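Local coordinates for clan CA, family C40, NlpC/P60 superfamily cysteine peptidase (Trichomonas vaginalis, PDB 6BIO), which probably hydrolyses bacterial peptidoglycan as a cysteine peptidase of the NlpC/P60 superfamily, at residues T179-G184 against M197-D202. Sequence-based numbering, arbitrary orientation.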
loop_
_atom_site.group_PDB
_atom_site.type_symbol
_atom_site.label_atom_id
_atom_site.label_comp_id
_atom_site.label_asym_id
_atom_site.label_seq_id
_atom_site.Cartn_x
_atom_site.Cartn_y
_atom_site.Cartn_z
ATOM N N THR A 179 -3.394 -15.765 -6.352
ATOM C CA THR A 179 -2.792 -16.741 -5.455
ATOM C C THR A 179 -1.813 -16.036 -4.527
ATOM O O THR A 179 -1.288 -14.959 -4.854
ATOM C CB THR A 179 -2.088 -17.872 -6.219
ATOM O OG1 THR A 179 -0.974 -17.352 -6.964
ATOM C CG2 THR A 179 -3.056 -18.622 -7.128
ATOM N N TYR A 180 -1.591 -16.629 -3.348
ATOM C CA TYR A 180 -0.859 -15.965 -2.282
ATOM C C TYR A 180 -0.137 -16.986 -1.432
ATOM O O TYR A 180 -0.616 -18.102 -1.245
ATOM C CB TYR A 180 -1.812 -15.227 -1.328
ATOM C CG TYR A 180 -2.389 -13.967 -1.931
ATOM C CD1 TYR A 180 -1.703 -12.791 -1.859
ATOM C CD2 TYR A 180 -3.595 -13.985 -2.626
ATOM C CE1 TYR A 180 -2.190 -11.649 -2.421
ATOM C CE2 TYR A 180 -4.098 -12.864 -3.229
ATOM C CZ TYR A 180 -3.383 -11.684 -3.124
ATOM O OH TYR A 180 -3.843 -10.539 -3.740
ATOM N N ASP A 181 0.997 -16.556 -0.850
ATOM C CA ASP A 181 1.490 -17.216 0.350
ATOM C C ASP A 181 1.220 -16.311 1.543
ATOM O O ASP A 181 0.603 -15.255 1.432
ATOM C CB ASP A 181 2.947 -17.680 0.222
ATOM C CG ASP A 181 3.958 -16.569 0.148
ATOM O OD1 ASP A 181 3.650 -15.437 0.506
ATOM O OD2 ASP A 181 5.093 -16.874 -0.297
ATOM N N CYS A 182 1.619 -16.766 2.731
ATOM C CA CYS A 182 1.137 -16.104 3.944
ATOM C C CYS A 182 1.620 -14.661 4.022
ATOM O O CYS A 182 0.836 -13.748 4.327
ATOM C CB CYS A 182 1.554 -16.893 5.186
ATOM S SG CYS A 182 3.324 -17.104 5.521
ATOM N N SER A 183 2.904 -14.451 3.758
ATOM C CA SER A 183 3.500 -13.117 3.851
ATOM C C SER A 183 3.194 -12.264 2.620
ATOM O O SER A 183 3.084 -11.046 2.733
ATOM C CB SER A 183 5.015 -13.296 4.070
ATOM O OG SER A 183 5.451 -14.201 3.070
ATOM N N GLY A 184 2.968 -12.892 1.476
ATOM C CA GLY A 184 2.578 -12.127 0.293
ATOM C C GLY A 184 1.210 -11.504 0.436
ATOM O O GLY A 184 0.969 -10.389 -0.025
ATOM N N MET A 197 5.401 -2.869 3.667
ATOM C CA MET A 197 6.075 -3.801 4.557
ATOM C C MET A 197 6.911 -4.702 3.681
ATOM O O MET A 197 6.644 -4.837 2.487
ATOM C CB MET A 197 5.185 -4.617 5.455
ATOM C CG MET A 197 4.250 -5.514 4.739
ATOM S SD MET A 197 3.290 -6.687 5.809
ATOM C CE MET A 197 2.364 -5.556 6.767
ATOM N N HIS A 198 7.900 -5.363 4.298
ATOM C CA HIS A 198 8.756 -6.292 3.588
ATOM C C HIS A 198 7.986 -7.553 3.234
ATOM O O HIS A 198 6.837 -7.760 3.636
ATOM C CB HIS A 198 10.012 -6.582 4.417
ATOM C CG HIS A 198 10.998 -5.457 4.377
ATOM N ND1 HIS A 198 11.797 -5.206 3.279
ATOM C CD2 HIS A 198 11.262 -4.468 5.272
ATOM C CE1 HIS A 198 12.528 -4.135 3.509
ATOM N NE2 HIS A 198 12.232 -3.671 4.708
ATOM N N ARG A 199 8.621 -8.383 2.428
ATOM C CA ARG A 199 7.929 -9.481 1.769
ATOM C C ARG A 199 7.810 -10.749 2.595
ATOM O O ARG A 199 6.826 -11.483 2.401
ATOM C CB ARG A 199 8.619 -9.775 0.437
ATOM C CG ARG A 199 8.110 -10.971 -0.346
ATOM C CD ARG A 199 6.634 -10.844 -0.707
ATOM N NE ARG A 199 6.148 -11.979 -1.496
ATOM C CZ ARG A 199 5.754 -13.130 -0.983
ATOM N NH1 ARG A 199 5.910 -13.372 0.304
ATOM N NH2 ARG A 199 5.302 -14.053 -1.799
ATOM N N THR A 200 8.771 -11.065 3.449
ATOM C CA THR A 200 8.785 -12.353 4.137
ATOM C C THR A 200 8.421 -12.171 5.616
ATOM O O THR A 200 8.692 -11.125 6.235
ATOM C CB THR A 200 10.130 -13.058 3.954
ATOM O OG1 THR A 200 11.172 -12.259 4.494
ATOM C CG2 THR A 200 10.416 -13.284 2.505
ATOM N N ALA A 201 7.874 -13.243 6.197
ATOM C CA ALA A 201 7.363 -13.171 7.549
ATOM C C ALA A 201 8.468 -12.820 8.527
ATOM O O ALA A 201 8.243 -12.080 9.471
ATOM C CB ALA A 201 6.717 -14.492 7.968
ATOM N N ASP A 202 9.672 -13.384 8.333
ATOM C CA ASP A 202 10.742 -13.127 9.287
ATOM C C ASP A 202 11.253 -11.694 9.276
ATOM O O ASP A 202 11.922 -11.278 10.219
ATOM C CB ASP A 202 11.898 -14.102 9.071
ATOM C CG ASP A 202 12.503 -14.053 7.673
ATOM O OD1 ASP A 202 11.954 -13.440 6.749
ATOM O OD2 ASP A 202 13.515 -14.738 7.454
HETATM O O HOH W 1 7.551 -15.876 4.402
#
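Arg199 reaches from the loop ahead of helix 201-204 to Asp181, the N-cap residue of helix 182-191. From CB the chain runs on with CG anti to the backbone N (chi1 175°), and a bend at chi2 turns it toward the helix start. NE and CZ then lie over Gly184, whose CA sits 3.5 Å above the centre of the guanidinium plane. At the tip, NH1 forms a salt bridge with Asp181 OD1 (3.1 Å), through a weak, bent hydrogen bond. NH2 gives weak bonds to both carboxylate oxygens, the one to OD2 being straighter (3.2 Å, 158°). The carboxylate, turned 78° from the guanidinium plane, meets its edge, as does Ser183 OG, 2.9 Å from NH1. A water links that hydroxyl to Ala201 N.

The same OD1 caps the helix by accepting from Gly184 N (2.8 Å), while OD2 receives Gly173 N. Asp181 to Gly184 spell the Asp-Cys-Ser-Gly motif of NlpC/P60 peptidases; Cys182, which touches His237, is probably the nucleophile, as in relatives. Arg199 also makes a cation-pi contact with Tyr49 of strand 46-49, tying this region to the ten-stranded sheet. With backbone N-H groups and a guanidinium sharing its carboxylate, Asp181 probably remains ionised despite its burial.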